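Local coordinates for protein Pbp related beta-lactamase (Pyrococcus abyssi, PDB 2QMI) that acts as a peptidase related to penicillin-binding proteins and beta-lactamases, and assembles into a self-compartmentalizing octamer, at residues Val388-Leu393 against Leu437-Tyr442; Leu363-Gly368 against Phe428-Asn433; Pro292-Glu297 against Lys352-Ile357; Thr310-Tyr315 against Ile337-Leu342. All blocks are in the same frame, centred on the assembly; numbering follows the deposited sequence.

Contact 1: residues Val388-Leu393 against Leu437-Tyr442; sequences VYLRAL and LIFERY
L390 and F439 stand with their CA atoms 9.9 Å apart and no hydrogen bond joins the two backbones, because strands 387-392 and 434-439 face each other across the interior of a closed eight-stranded antiparallel barrel. Only side chains bridge the gap. L390 and L437 meet tip to tip, CD2 of L390 lying 3.9 Å from CD2 of L437. The same L390 methyl reaches F439 CD2, also at 3.9 Å, coming obliquely to the ring as the two side chains run past each other in opposite directions. With CG anti to the backbone N (chi1 178°), the L390 branches are carried toward L437 and F439. All three residues are buried, and F379 and I401 of adjoining strands add to this apolar filling.

Beyond F439 the chain reverses in a type II' turn. E440 and R441 form a side-on salt bridge there, NE of R441 meeting OE1 of E440 at 2.7 Å while NH2 takes OE2. The turn faces the second subunit, where R441 packs on Y160 of that subunit, probably part of an active-site YxN motif, and Y442 OH bonds to its E118 OE2. R441 CG lies over the centre of the Y442 ring, 3.4 Å above its plane.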
loop_
_atom_site.group_PDB
_atom_site.type_symbol
_atom_site.label_atom_id
_atom_site.label_comp_id
_atom_site.label_asym_id
_atom_site.label_seq_id
_atom_site.Cartn_x
_atom_site.Cartn_y
_atom_site.Cartn_z
ATOM N N VAL A 388 22.223 -19.273 13.885
ATOM C CA VAL A 388 21.060 -20.018 13.431
ATOM C C VAL A 388 19.840 -19.441 14.129
ATOM O O VAL A 388 19.810 -19.340 15.354
ATOM C CB VAL A 388 21.177 -21.516 13.787
ATOM C CG1 VAL A 388 19.962 -22.277 13.248
ATOM C CG2 VAL A 388 22.476 -22.086 13.220
ATOM N N TYR A 389 18.836 -19.056 13.348
ATOM C CA TYR A 389 17.625 -18.482 13.914
ATOM C C TYR A 389 16.439 -19.421 13.803
ATOM O O TYR A 389 16.171 -19.970 12.736
ATOM C CB TYR A 389 17.271 -17.165 13.219
ATOM C CG TYR A 389 18.191 -16.003 13.544
ATOM C CD1 TYR A 389 19.234 -15.639 12.683
ATOM C CD2 TYR A 389 18.005 -15.255 14.708
ATOM C CE1 TYR A 389 20.070 -14.551 12.979
ATOM C CE2 TYR A 389 18.830 -14.177 15.013
ATOM C CZ TYR A 389 19.858 -13.827 14.149
ATOM O OH TYR A 389 20.665 -12.760 14.477
ATOM N N LEU A 390 15.730 -19.603 14.914
ATOM C CA LEU A 390 14.543 -20.449 14.941
ATOM C C LEU A 390 13.333 -19.552 15.196
ATOM O O LEU A 390 13.221 -18.942 16.261
ATOM C CB LEU A 390 14.665 -21.492 16.050
ATOM C CG LEU A 390 13.469 -22.425 16.242
ATOM C CD1 LEU A 390 13.117 -23.102 14.921
ATOM C CD2 LEU A 390 13.812 -23.459 17.299
ATOM N N ARG A 391 12.430 -19.460 14.223
ATOM C CA ARG A 391 11.248 -18.616 14.379
ATOM C C ARG A 391 9.934 -19.387 14.248
ATOM O O ARG A 391 9.863 -20.422 13.582
ATOM C CB ARG A 391 11.265 -17.479 13.352
ATOM C CG ARG A 391 10.271 -16.362 13.670
ATOM C CD ARG A 391 9.924 -15.540 12.437
ATOM N NE ARG A 391 9.336 -16.392 11.407
ATOM C CZ ARG A 391 8.802 -15.943 10.273
ATOM N NH1 ARG A 391 8.779 -14.637 10.018
ATOM N NH2 ARG A 391 8.292 -16.800 9.392
ATOM N N ALA A 392 8.891 -18.860 14.879
ATOM C CA ALA A 392 7.580 -19.492 14.852
ATOM C C ALA A 392 6.663 -18.899 13.782
ATOM O O ALA A 392 6.482 -17.679 13.709
ATOM C CB ALA A 392 6.931 -19.364 16.216
ATOM N N LEU A 393 6.089 -19.755 12.941
ATOM C CA LEU A 393 5.172 -19.268 11.922
ATOM C C LEU A 393 3.956 -18.742 12.683
ATOM O O LEU A 393 3.938 -18.772 13.914
ATOM C CB LEU A 393 4.755 -20.393 10.966
ATOM C CG LEU A 393 5.702 -20.729 9.809
ATOM C CD1 LEU A 393 7.085 -21.062 10.337
ATOM C CD2 LEU A 393 5.122 -21.897 9.002
ATOM N N LEU A 437 14.865 -31.784 14.898
ATOM C CA LEU A 437 15.262 -30.709 15.798
ATOM C C LEU A 437 14.667 -30.966 17.183
ATOM O O LEU A 437 13.462 -31.142 17.329
ATOM C CB LEU A 437 14.781 -29.350 15.267
ATOM C CG LEU A 437 14.908 -28.162 16.231
ATOM C CD1 LEU A 437 16.333 -28.035 16.732
ATOM C CD2 LEU A 437 14.480 -26.896 15.538
ATOM N N ILE A 438 15.524 -31.013 18.192
ATOM C CA ILE A 438 15.076 -31.228 19.561
ATOM C C ILE A 438 15.403 -29.946 20.308
ATOM O O ILE A 438 16.572 -29.648 20.543
ATOM C CB ILE A 438 15.833 -32.380 20.261
ATOM C CG1 ILE A 438 15.734 -33.674 19.445
ATOM C CG2 ILE A 438 15.284 -32.563 21.672
ATOM C CD1 ILE A 438 14.326 -34.210 19.263
ATOM N N PHE A 439 14.378 -29.184 20.672
ATOM C CA PHE A 439 14.594 -27.931 21.382
ATOM C C PHE A 439 13.729 -27.849 22.644
ATOM O O PHE A 439 12.507 -27.706 22.578
ATOM C CB PHE A 439 14.307 -26.753 20.447
ATOM C CG PHE A 439 14.550 -25.416 21.070
ATOM C CD1 PHE A 439 15.776 -25.123 21.658
ATOM C CD2 PHE A 439 13.549 -24.447 21.077
ATOM C CE1 PHE A 439 16.007 -23.882 22.245
ATOM C CE2 PHE A 439 13.766 -23.201 21.662
ATOM C CZ PHE A 439 14.998 -22.919 22.248
ATOM N N GLU A 440 14.395 -27.926 23.791
ATOM C CA GLU A 440 13.741 -27.914 25.092
ATOM C C GLU A 440 12.691 -29.025 25.155
ATOM O O GLU A 440 13.043 -30.206 25.154
ATOM C CB GLU A 440 13.098 -26.555 25.393
ATOM C CG GLU A 440 12.563 -26.475 26.830
ATOM C CD GLU A 440 11.134 -25.950 26.908
ATOM O OE1 GLU A 440 10.342 -26.233 25.981
ATOM O OE2 GLU A 440 10.803 -25.267 27.902
ATOM N N ARG A 441 11.412 -28.660 25.182
ATOM C CA ARG A 441 10.345 -29.658 25.266
ATOM C C ARG A 441 9.889 -30.246 23.937
ATOM O O ARG A 441 9.340 -31.339 23.903
ATOM C CB ARG A 441 9.110 -29.063 25.954
ATOM C CG ARG A 441 8.237 -28.211 25.022
ATOM C CD ARG A 441 7.202 -27.395 25.796
ATOM N NE ARG A 441 7.845 -26.579 26.820
ATOM C CZ ARG A 441 7.205 -25.922 27.782
ATOM N NH1 ARG A 441 5.879 -25.968 27.863
ATOM N NH2 ARG A 441 7.904 -25.242 28.685
ATOM N N TYR A 442 10.116 -29.535 22.844
ATOM C CA TYR A 442 9.630 -29.989 21.545
ATOM C C TYR A 442 10.536 -30.855 20.672
ATOM O O TYR A 442 11.744 -30.946 20.875
ATOM C CB TYR A 442 9.222 -28.773 20.713
ATOM C CG TYR A 442 8.334 -27.769 21.422
ATOM C CD1 TYR A 442 6.967 -27.990 21.563
ATOM C CD2 TYR A 442 8.861 -26.570 21.908
ATOM C CE1 TYR A 442 6.143 -27.046 22.161
ATOM C CE2 TYR A 442 8.038 -25.611 22.515
ATOM C CZ TYR A 442 6.682 -25.859 22.634
ATOM O OH TYR A 442 5.863 -24.918 23.210
#

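Contact 2: residues Leu363-Gly368 against Phe428-Asn433; sequences LKKVEG and FYIKDN
Both V366 methyls rest on one face of the F428 ring, the side chains crossing at about a right angle, and this pair makes the tight part of the contact. CG2 comes down beside the root of the side chain, 3.4 Å from F428 CG, while CG1 forms a CH-pi contact further out, 3.6 Å from the ring centroid and 17° off its normal. The V366 chi1 of 149° is about 30° from a staggered value, a rotation that goes with both branches resting on the ring at once. The backbone bond from V366 N to L363 O (3.0 Å) keeps the chain turned here, with V366 directed at the ring.

Toward solvent the fit slackens. I430 CD1 approaches V366 CG2 only to 4.4 Å, and the extended aliphatic chain of K365 crosses I430 at about a right angle, with K365 CD 4.1 Å from I430 CG2. The ammonium group of K365 passes on to a long, weak ion pair with E410.

The contact lies between helix 355-364 and the first barrel strand. V366 also touches V381, V388 and I413, on strands 378-384, 387-392 and 412-419, and F428 packs on V435 and L437 of strand 434-439. This part of the chain thus rests on side chains from several strands, V366 lying against the barrel interior.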
loop_
_atom_site.group_PDB
_atom_site.type_symbol
_atom_site.label_atom_id
_atom_site.label_comp_id
_atom_site.label_asym_id
_atom_site.label_seq_id
_atom_site.Cartn_x
_atom_site.Cartn_y
_atom_site.Cartn_z
ATOM N N LEU A 363 25.734 -26.152 8.014
ATOM C CA LEU A 363 24.642 -25.289 8.456
ATOM C C LEU A 363 23.538 -25.158 7.410
ATOM O O LEU A 363 22.362 -25.023 7.763
ATOM C CB LEU A 363 25.166 -23.900 8.799
ATOM C CG LEU A 363 26.038 -23.814 10.052
ATOM C CD1 LEU A 363 26.723 -22.445 10.109
ATOM C CD2 LEU A 363 25.177 -24.058 11.298
ATOM N N LYS A 364 23.907 -25.182 6.129
ATOM C CA LYS A 364 22.904 -25.064 5.070
ATOM C C LYS A 364 21.877 -26.179 5.167
ATOM O O LYS A 364 20.731 -26.009 4.762
ATOM C CB LYS A 364 23.539 -25.119 3.677
ATOM C CG LYS A 364 24.094 -23.803 3.149
ATOM C CD LYS A 364 24.023 -23.777 1.606
ATOM C CE LYS A 364 24.755 -22.583 0.992
ATOM N NZ LYS A 364 26.237 -22.764 0.989
ATOM N N LYS A 365 22.296 -27.321 5.701
ATOM C CA LYS A 365 21.414 -28.476 5.842
ATOM C C LYS A 365 20.297 -28.277 6.873
ATOM O O LYS A 365 19.249 -28.920 6.806
ATOM C CB LYS A 365 22.225 -29.706 6.253
ATOM C CG LYS A 365 23.382 -30.090 5.336
ATOM C CD LYS A 365 24.007 -31.390 5.852
ATOM C CE LYS A 365 25.210 -31.855 5.031
ATOM N NZ LYS A 365 25.800 -33.092 5.646
ATOM N N VAL A 366 20.533 -27.386 7.823
ATOM C CA VAL A 366 19.595 -27.131 8.902
ATOM C C VAL A 366 18.475 -26.140 8.588
ATOM O O VAL A 366 17.501 -26.042 9.341
ATOM C CB VAL A 366 20.396 -26.700 10.168
ATOM C CG1 VAL A 366 19.604 -25.746 11.023
ATOM C CG2 VAL A 366 20.769 -27.936 10.968
ATOM N N GLU A 367 18.598 -25.416 7.477
ATOM C CA GLU A 367 17.570 -24.453 7.091
ATOM C C GLU A 367 16.376 -25.179 6.485
ATOM O O GLU A 367 16.532 -26.226 5.847
ATOM C CB GLU A 367 18.112 -23.446 6.071
ATOM C CG GLU A 367 19.309 -22.628 6.556
ATOM C CD GLU A 367 19.801 -21.646 5.501
ATOM O OE1 GLU A 367 20.002 -22.084 4.346
ATOM O OE2 GLU A 367 19.985 -20.448 5.827
ATOM N N GLY A 368 15.191 -24.604 6.681
ATOM C CA GLY A 368 13.969 -25.192 6.164
ATOM C C GLY A 368 12.776 -24.988 7.086
ATOM O O GLY A 368 12.831 -24.183 8.020
ATOM N N PHE A 428 20.256 -30.616 16.292
ATOM C CA PHE A 428 19.828 -30.930 14.935
ATOM C C PHE A 428 20.426 -32.281 14.547
ATOM O O PHE A 428 21.642 -32.459 14.621
ATOM C CB PHE A 428 20.335 -29.860 13.961
ATOM C CG PHE A 428 19.595 -28.557 14.045
ATOM C CD1 PHE A 428 18.368 -28.396 13.407
ATOM C CD2 PHE A 428 20.113 -27.492 14.775
ATOM C CE1 PHE A 428 17.670 -27.194 13.497
ATOM C CE2 PHE A 428 19.420 -26.284 14.870
ATOM C CZ PHE A 428 18.199 -26.138 14.231
ATOM N N TYR A 429 19.579 -33.229 14.153
ATOM C CA TYR A 429 20.054 -34.547 13.737
ATOM C C TYR A 429 19.830 -34.710 12.231
ATOM O O TYR A 429 18.689 -34.839 11.782
ATOM C CB TYR A 429 19.312 -35.658 14.496
ATOM C CG TYR A 429 19.574 -35.695 15.998
ATOM C CD1 TYR A 429 18.877 -34.858 16.870
ATOM C CD2 TYR A 429 20.534 -36.557 16.536
ATOM C CE1 TYR A 429 19.129 -34.875 18.252
ATOM C CE2 TYR A 429 20.797 -36.584 17.908
ATOM C CZ TYR A 429 20.089 -35.741 18.761
ATOM O OH TYR A 429 20.335 -35.778 20.120
ATOM N N ILE A 430 20.914 -34.697 11.456
ATOM C CA ILE A 430 20.810 -34.834 10.000
ATOM C C ILE A 430 20.959 -36.293 9.584
ATOM O O ILE A 430 21.977 -36.920 9.858
ATOM C CB ILE A 430 21.888 -33.990 9.256
ATOM C CG1 ILE A 430 21.733 -32.503 9.589
ATOM C CG2 ILE A 430 21.741 -34.175 7.737
ATOM C CD1 ILE A 430 22.321 -32.086 10.924
ATOM N N LYS A 431 19.944 -36.828 8.909
ATOM C CA LYS A 431 19.959 -38.224 8.485
ATOM C C LYS A 431 18.848 -38.514 7.457
ATOM O O LYS A 431 17.720 -38.021 7.579
ATOM C CB LYS A 431 19.821 -39.104 9.742
ATOM C CG LYS A 431 19.468 -40.584 9.553
ATOM C CD LYS A 431 19.305 -41.251 10.936
ATOM C CE LYS A 431 18.553 -42.591 10.891
ATOM N NZ LYS A 431 19.343 -43.692 10.251
ATOM N N ASP A 432 19.194 -39.297 6.431
ATOM C CA ASP A 432 18.268 -39.681 5.357
ATOM C C ASP A 432 17.485 -38.519 4.744
ATOM O O ASP A 432 16.250 -38.519 4.780
ATOM C CB ASP A 432 17.290 -40.739 5.869
ATOM N N ASN A 433 18.192 -37.549 4.163
ATOM C CA ASN A 433 17.554 -36.378 3.555
ATOM C C ASN A 433 16.437 -35.866 4.474
ATOM O O ASN A 433 15.364 -35.468 3.995
ATOM C CB ASN A 433 16.950 -36.717 2.176
ATOM C CG ASN A 433 17.937 -37.436 1.243
ATOM O OD1 ASN A 433 19.157 -37.294 1.377
ATOM N ND2 ASN A 433 17.405 -38.195 0.277
#

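Contact 3: residues Pro292-Glu297 against Lys352-Ile357; sequences PNFLGE and KELPFI
L354 CD2 is the methyl on which this contact turns, lying 4.1 Å from F294 CE1 and 4.2 Å from L295 CD1. It approaches the F294 ring obliquely, whereas the L295 and L354 side chains cross at about a right angle. At the margin L295 CG comes within 4.2 Å of E353 OE1, a loose touch between an apolar branch and the carboxylate of E353, whose side chain bends at chi2 (-97°).

Further out, each side arranges its own groups. L295 CD1 lies over one face of the F294 ring, 3.6 Å above its plane, so the two present a joint apolar surface. They are brought together by a two-residue beta-hairpin turn with type I'-like backbone angles at L295 and G296, F294 and E297 exchanging backbone hydrogen bonds across it. Opposite them L354 occupies the break between two helices, as N-cap residue of the second, and its O accepts from I357 N at 2.9 Å.

F279 touches F294, L295 and L354 alike, while M339 and A343 of helix 334-345 pack on F294 and L295 respectively. The contact therefore sets the turn leading into strand 297-305 against the junction of helices 350-353 and 355-364, on the helical connection that leads from the beta-lactamase-like part of the chain toward the barrel.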
loop_
_atom_site.group_PDB
_atom_site.type_symbol
_atom_site.label_atom_id
_atom_site.label_comp_id
_atom_site.label_asym_id
_atom_site.label_seq_id
_atom_site.Cartn_x
_atom_site.Cartn_y
_atom_site.Cartn_z
ATOM N N PRO A 292 50.094 -17.606 12.577
ATOM C CA PRO A 292 51.064 -18.632 12.980
ATOM C C PRO A 292 50.611 -20.101 12.931
ATOM O O PRO A 292 51.442 -21.002 12.811
ATOM C CB PRO A 292 51.460 -18.191 14.388
ATOM C CG PRO A 292 50.218 -17.523 14.891
ATOM C CD PRO A 292 49.787 -16.704 13.702
ATOM N N ASN A 293 49.307 -20.340 13.004
ATOM C CA ASN A 293 48.772 -21.700 12.987
ATOM C C ASN A 293 47.859 -21.982 11.792
ATOM O O ASN A 293 46.724 -22.426 11.963
ATOM C CB ASN A 293 48.001 -21.951 14.285
ATOM C CG ASN A 293 48.853 -21.719 15.517
ATOM O OD1 ASN A 293 48.414 -21.097 16.491
ATOM N ND2 ASN A 293 50.084 -22.229 15.486
ATOM N N PHE A 294 48.354 -21.730 10.586
ATOM C CA PHE A 294 47.561 -21.959 9.379
ATOM C C PHE A 294 47.917 -23.288 8.720
ATOM O O PHE A 294 48.780 -23.335 7.840
ATOM C CB PHE A 294 47.786 -20.830 8.371
ATOM C CG PHE A 294 47.021 -21.005 7.088
ATOM C CD1 PHE A 294 45.641 -20.829 7.055
ATOM C CD2 PHE A 294 47.678 -21.364 5.915
ATOM C CE1 PHE A 294 44.925 -21.008 5.874
ATOM C CE2 PHE A 294 46.970 -21.548 4.728
ATOM C CZ PHE A 294 45.589 -21.368 4.710
ATOM N N LEU A 295 47.250 -24.363 9.138
ATOM C CA LEU A 295 47.512 -25.683 8.574
ATOM C C LEU A 295 48.983 -26.042 8.724
ATOM O O LEU A 295 49.624 -26.490 7.776
ATOM C CB LEU A 295 47.111 -25.723 7.089
ATOM C CG LEU A 295 45.607 -25.699 6.776
ATOM C CD1 LEU A 295 44.995 -24.424 7.321
ATOM C CD2 LEU A 295 45.375 -25.797 5.266
ATOM N N GLY A 296 49.511 -25.834 9.928
ATOM C CA GLY A 296 50.905 -26.142 10.197
ATOM C C GLY A 296 51.915 -25.221 9.530
ATOM O O GLY A 296 53.094 -25.560 9.451
ATOM N N GLU A 297 51.466 -24.066 9.044
ATOM C CA GLU A 297 52.359 -23.109 8.394
ATOM C C GLU A 297 52.163 -21.694 8.941
ATOM O O GLU A 297 51.161 -21.401 9.611
ATOM C CB GLU A 297 52.092 -23.079 6.891
ATOM C CG GLU A 297 52.191 -24.415 6.180
ATOM C CD GLU A 297 53.590 -25.002 6.220
ATOM O OE1 GLU A 297 54.579 -24.231 6.261
ATOM O OE2 GLU A 297 53.700 -26.245 6.193
ATOM N N LYS A 352 37.822 -29.903 4.459
ATOM C CA LYS A 352 37.848 -30.444 5.821
ATOM C C LYS A 352 38.744 -29.684 6.797
ATOM O O LYS A 352 38.529 -29.750 8.012
ATOM C CB LYS A 352 38.296 -31.916 5.801
ATOM C CG LYS A 352 37.343 -32.870 5.079
ATOM C CD LYS A 352 37.759 -34.336 5.274
ATOM C CE LYS A 352 36.722 -35.301 4.671
ATOM N NZ LYS A 352 37.010 -36.736 4.998
ATOM N N GLU A 353 39.742 -28.974 6.271
ATOM C CA GLU A 353 40.692 -28.228 7.104
ATOM C C GLU A 353 40.354 -26.752 7.323
ATOM O O GLU A 353 40.869 -26.131 8.253
ATOM C CB GLU A 353 42.103 -28.333 6.505
ATOM C CG GLU A 353 42.625 -29.762 6.353
ATOM C CD GLU A 353 43.510 -30.196 7.503
ATOM O OE1 GLU A 353 44.639 -29.677 7.614
ATOM O OE2 GLU A 353 43.084 -31.060 8.301
ATOM N N LEU A 354 39.514 -26.179 6.465
ATOM C CA LEU A 354 39.135 -24.774 6.601
ATOM C C LEU A 354 37.749 -24.660 7.226
ATOM O O LEU A 354 36.740 -24.935 6.581
ATOM C CB LEU A 354 39.148 -24.083 5.235
ATOM C CG LEU A 354 40.494 -24.036 4.505
ATOM C CD1 LEU A 354 40.287 -23.415 3.136
ATOM C CD2 LEU A 354 41.523 -23.238 5.326
ATOM N N PRO A 355 37.686 -24.234 8.495
ATOM C CA PRO A 355 36.424 -24.083 9.230
ATOM C C PRO A 355 35.303 -23.349 8.502
ATOM O O PRO A 355 34.169 -23.828 8.480
ATOM C CB PRO A 355 36.852 -23.394 10.530
ATOM C CG PRO A 355 38.149 -22.716 10.169
ATOM C CD PRO A 355 38.818 -23.723 9.286
ATOM N N PHE A 356 35.611 -22.208 7.892
ATOM C CA PHE A 356 34.583 -21.454 7.192
ATOM C C PHE A 356 33.965 -22.206 6.022
ATOM O O PHE A 356 32.922 -21.799 5.507
ATOM C CB PHE A 356 35.108 -20.086 6.712
ATOM C CG PHE A 356 36.484 -20.122 6.081
ATOM C CD1 PHE A 356 37.609 -19.772 6.817
ATOM C CD2 PHE A 356 36.645 -20.462 4.739
ATOM C CE1 PHE A 356 38.874 -19.754 6.227
ATOM C CE2 PHE A 356 37.907 -20.448 4.138
ATOM C CZ PHE A 356 39.019 -20.093 4.881
ATOM N N ILE A 357 34.582 -23.308 5.610
ATOM C CA ILE A 357 34.041 -24.075 4.492
ATOM C C ILE A 357 33.084 -25.208 4.879
ATOM O O ILE A 357 32.010 -25.319 4.295
ATOM C CB ILE A 357 35.175 -24.630 3.603
ATOM C CG1 ILE A 357 36.004 -23.462 3.060
ATOM C CG2 ILE A 357 34.594 -25.421 2.437
ATOM C CD1 ILE A 357 37.144 -23.868 2.165
#

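Contact 4: residues Thr310-Tyr315 against Ile337-Leu342; sequences TGYIGY and IAMYAL
A338 and M339 of helix 334-345 take hold of the Y312 ring, which projects from strand 310-316 of the central antiparallel sheet. This helix-on-sheet layer belongs to the fold shared by serine beta-lactamases and penicillin-binding proteins.

A338 makes the closest approach. Its CB lies 3.4 Å from Y312 CD2 and 3.9 Å from CE2, coming obliquely to that side of the ring, and the small methyl lets the helix settle near the strand, with the CA atoms of A338 and Y312 7.1 Å apart. M339 follows and crosses the tyrosine at about a right angle. Its CB points past the strand, but the rest of the chain bends at chi3 (149°) and brings CE to 3.9 Å from Y312 OH. One turn beyond A338, L342 faces G314 more loosely; its N bonds to A338 O at 3.0 Å, keeping the two on the same helical face. G314 has no side chain, and Y312 CE2 occupies the adjoining space, 4.1 Å from G314 CA.

On the strand, I313 points the other way, onto L244 and Y247 of helix 241-252, and its backbone bonds to H302. Y312 touches S303, next to H302 in what is probably the counterpart of the K(T/S)G motif.

With no hydrogen bond between the two segments, close apolar fit sets the spacing of helix and strand here, and the buried Y312 hydroxyl, which meets a methyl of M339 across the contact, finds a polar partner outside it in Y291 OH, through a weak hydrogen bond.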
loop_
_atom_site.group_PDB
_atom_site.type_symbol
_atom_site.label_atom_id
_atom_site.label_comp_id
_atom_site.label_asym_id
_atom_site.label_seq_id
_atom_site.Cartn_x
_atom_site.Cartn_y
_atom_site.Cartn_z
ATOM N N THR A 310 36.651 -5.833 -3.452
ATOM C CA THR A 310 37.293 -6.465 -2.298
ATOM C C THR A 310 38.468 -7.297 -2.801
ATOM O O THR A 310 38.538 -7.625 -3.982
ATOM C CB THR A 310 36.333 -7.391 -1.490
ATOM O OG1 THR A 310 35.929 -8.501 -2.296
ATOM C CG2 THR A 310 35.108 -6.618 -1.025
ATOM N N GLY A 311 39.395 -7.626 -1.908
ATOM C CA GLY A 311 40.539 -8.411 -2.321
ATOM C C GLY A 311 41.314 -9.019 -1.171
ATOM O O GLY A 311 41.008 -8.775 -0.002
ATOM N N TYR A 312 42.317 -9.822 -1.512
ATOM C CA TYR A 312 43.162 -10.467 -0.521
ATOM C C TYR A 312 44.455 -10.964 -1.163
ATOM O O TYR A 312 44.461 -11.405 -2.311
ATOM C CB TYR A 312 42.444 -11.662 0.105
ATOM C CG TYR A 312 43.211 -12.307 1.234
ATOM C CD1 TYR A 312 43.188 -11.761 2.518
ATOM C CD2 TYR A 312 43.978 -13.455 1.018
ATOM C CE1 TYR A 312 43.903 -12.340 3.561
ATOM C CE2 TYR A 312 44.700 -14.041 2.052
ATOM C CZ TYR A 312 44.657 -13.482 3.322
ATOM O OH TYR A 312 45.357 -14.060 4.357
ATOM N N ILE A 313 45.551 -10.865 -0.421
ATOM C CA ILE A 313 46.834 -11.357 -0.888
ATOM C C ILE A 313 47.405 -12.088 0.312
ATOM O O ILE A 313 47.159 -11.699 1.453
ATOM C CB ILE A 313 47.832 -10.223 -1.319
ATOM C CG1 ILE A 313 48.234 -9.378 -0.109
ATOM C CG2 ILE A 313 47.219 -9.369 -2.430
ATOM C CD1 ILE A 313 49.380 -8.427 -0.394
ATOM N N GLY A 314 48.137 -13.161 0.053
ATOM C CA GLY A 314 48.728 -13.931 1.129
ATOM C C GLY A 314 49.855 -14.788 0.588
ATOM O O GLY A 314 49.873 -15.137 -0.591
ATOM N N TYR A 315 50.803 -15.123 1.450
ATOM C CA TYR A 315 51.932 -15.944 1.048
ATOM C C TYR A 315 52.520 -16.683 2.244
ATOM O O TYR A 315 52.354 -16.278 3.393
ATOM C CB TYR A 315 53.012 -15.073 0.384
ATOM C CG TYR A 315 53.615 -14.005 1.286
ATOM C CD1 TYR A 315 52.896 -12.851 1.629
ATOM C CD2 TYR A 315 54.894 -14.161 1.816
ATOM C CE1 TYR A 315 53.440 -11.883 2.482
ATOM C CE2 TYR A 315 55.445 -13.207 2.667
ATOM C CZ TYR A 315 54.715 -12.070 2.999
ATOM O OH TYR A 315 55.271 -11.144 3.860
ATOM N N ILE A 337 38.651 -17.747 -0.698
ATOM C CA ILE A 337 39.088 -18.307 -1.969
ATOM C C ILE A 337 40.613 -18.487 -1.942
ATOM O O ILE A 337 41.137 -19.537 -2.313
ATOM C CB ILE A 337 38.694 -17.380 -3.137
ATOM C CG1 ILE A 337 37.164 -17.301 -3.225
ATOM C CG2 ILE A 337 39.303 -17.885 -4.440
ATOM C CD1 ILE A 337 36.643 -16.460 -4.365
ATOM N N ALA A 338 41.317 -17.458 -1.486
ATOM C CA ALA A 338 42.772 -17.512 -1.411
ATOM C C ALA A 338 43.236 -18.700 -0.568
ATOM O O ALA A 338 44.116 -19.459 -0.977
ATOM C CB ALA A 338 43.313 -16.214 -0.825
ATOM N N MET A 339 42.634 -18.865 0.606
ATOM C CA MET A 339 43.011 -19.948 1.502
ATOM C C MET A 339 42.683 -21.338 0.943
ATOM O O MET A 339 43.395 -22.305 1.218
ATOM C CB MET A 339 42.363 -19.722 2.867
ATOM C CG MET A 339 42.738 -18.368 3.458
ATOM S SD MET A 339 41.984 -17.975 5.047
ATOM C CE MET A 339 43.237 -16.948 5.805
ATOM N N TYR A 340 41.627 -21.427 0.139
ATOM C CA TYR A 340 41.229 -22.686 -0.481
ATOM C C TYR A 340 42.360 -23.128 -1.426
ATOM O O TYR A 340 42.734 -24.300 -1.465
ATOM C CB TYR A 340 39.937 -22.484 -1.287
ATOM C CG TYR A 340 39.235 -23.758 -1.713
ATOM C CD1 TYR A 340 38.198 -24.294 -0.948
ATOM C CD2 TYR A 340 39.587 -24.414 -2.896
ATOM C CE1 TYR A 340 37.518 -25.451 -1.350
ATOM C CE2 TYR A 340 38.915 -25.573 -3.309
ATOM C CZ TYR A 340 37.881 -26.077 -2.531
ATOM O OH TYR A 340 37.185 -27.183 -2.948
ATOM N N ALA A 341 42.891 -22.178 -2.189
ATOM C CA ALA A 341 43.975 -22.461 -3.120
ATOM C C ALA A 341 45.245 -22.817 -2.334
ATOM O O ALA A 341 45.906 -23.820 -2.628
ATOM C CB ALA A 341 44.224 -21.253 -4.022
ATOM N N LEU A 342 45.580 -22.005 -1.332
ATOM C CA LEU A 342 46.759 -22.268 -0.513
ATOM C C LEU A 342 46.718 -23.676 0.067
ATOM O O LEU A 342 47.723 -24.386 0.051
ATOM C CB LEU A 342 46.868 -21.238 0.612
ATOM C CG LEU A 342 47.228 -19.818 0.164
ATOM C CD1 LEU A 342 47.022 -18.842 1.300
ATOM C CD2 LEU A 342 48.664 -19.793 -0.321
#

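Overall arrangement
Along the chain, contact 4 is nested within the loop closed by contact 3, and contacts 1 and 2 follow with their segments alternating. The four fall into two touching pairs. Contacts 3 and 4, centres 13 Å apart, meet through helix 334-345 and the helical junction after it, as where F356 CZ lies 3.6 Å from M339 SD. Contacts 1 and 2, also 13 Å apart between centres, share the octamerisation barrel through neighbouring strands 422-431 and 434-439. Helix 355-364 begins in contact 3 and reaches contact 2; the centres of these two contacts lie about 25 Å apart. The peptidase-like domain and the oligomerising barrel are thus separate cores joined by one helical connection.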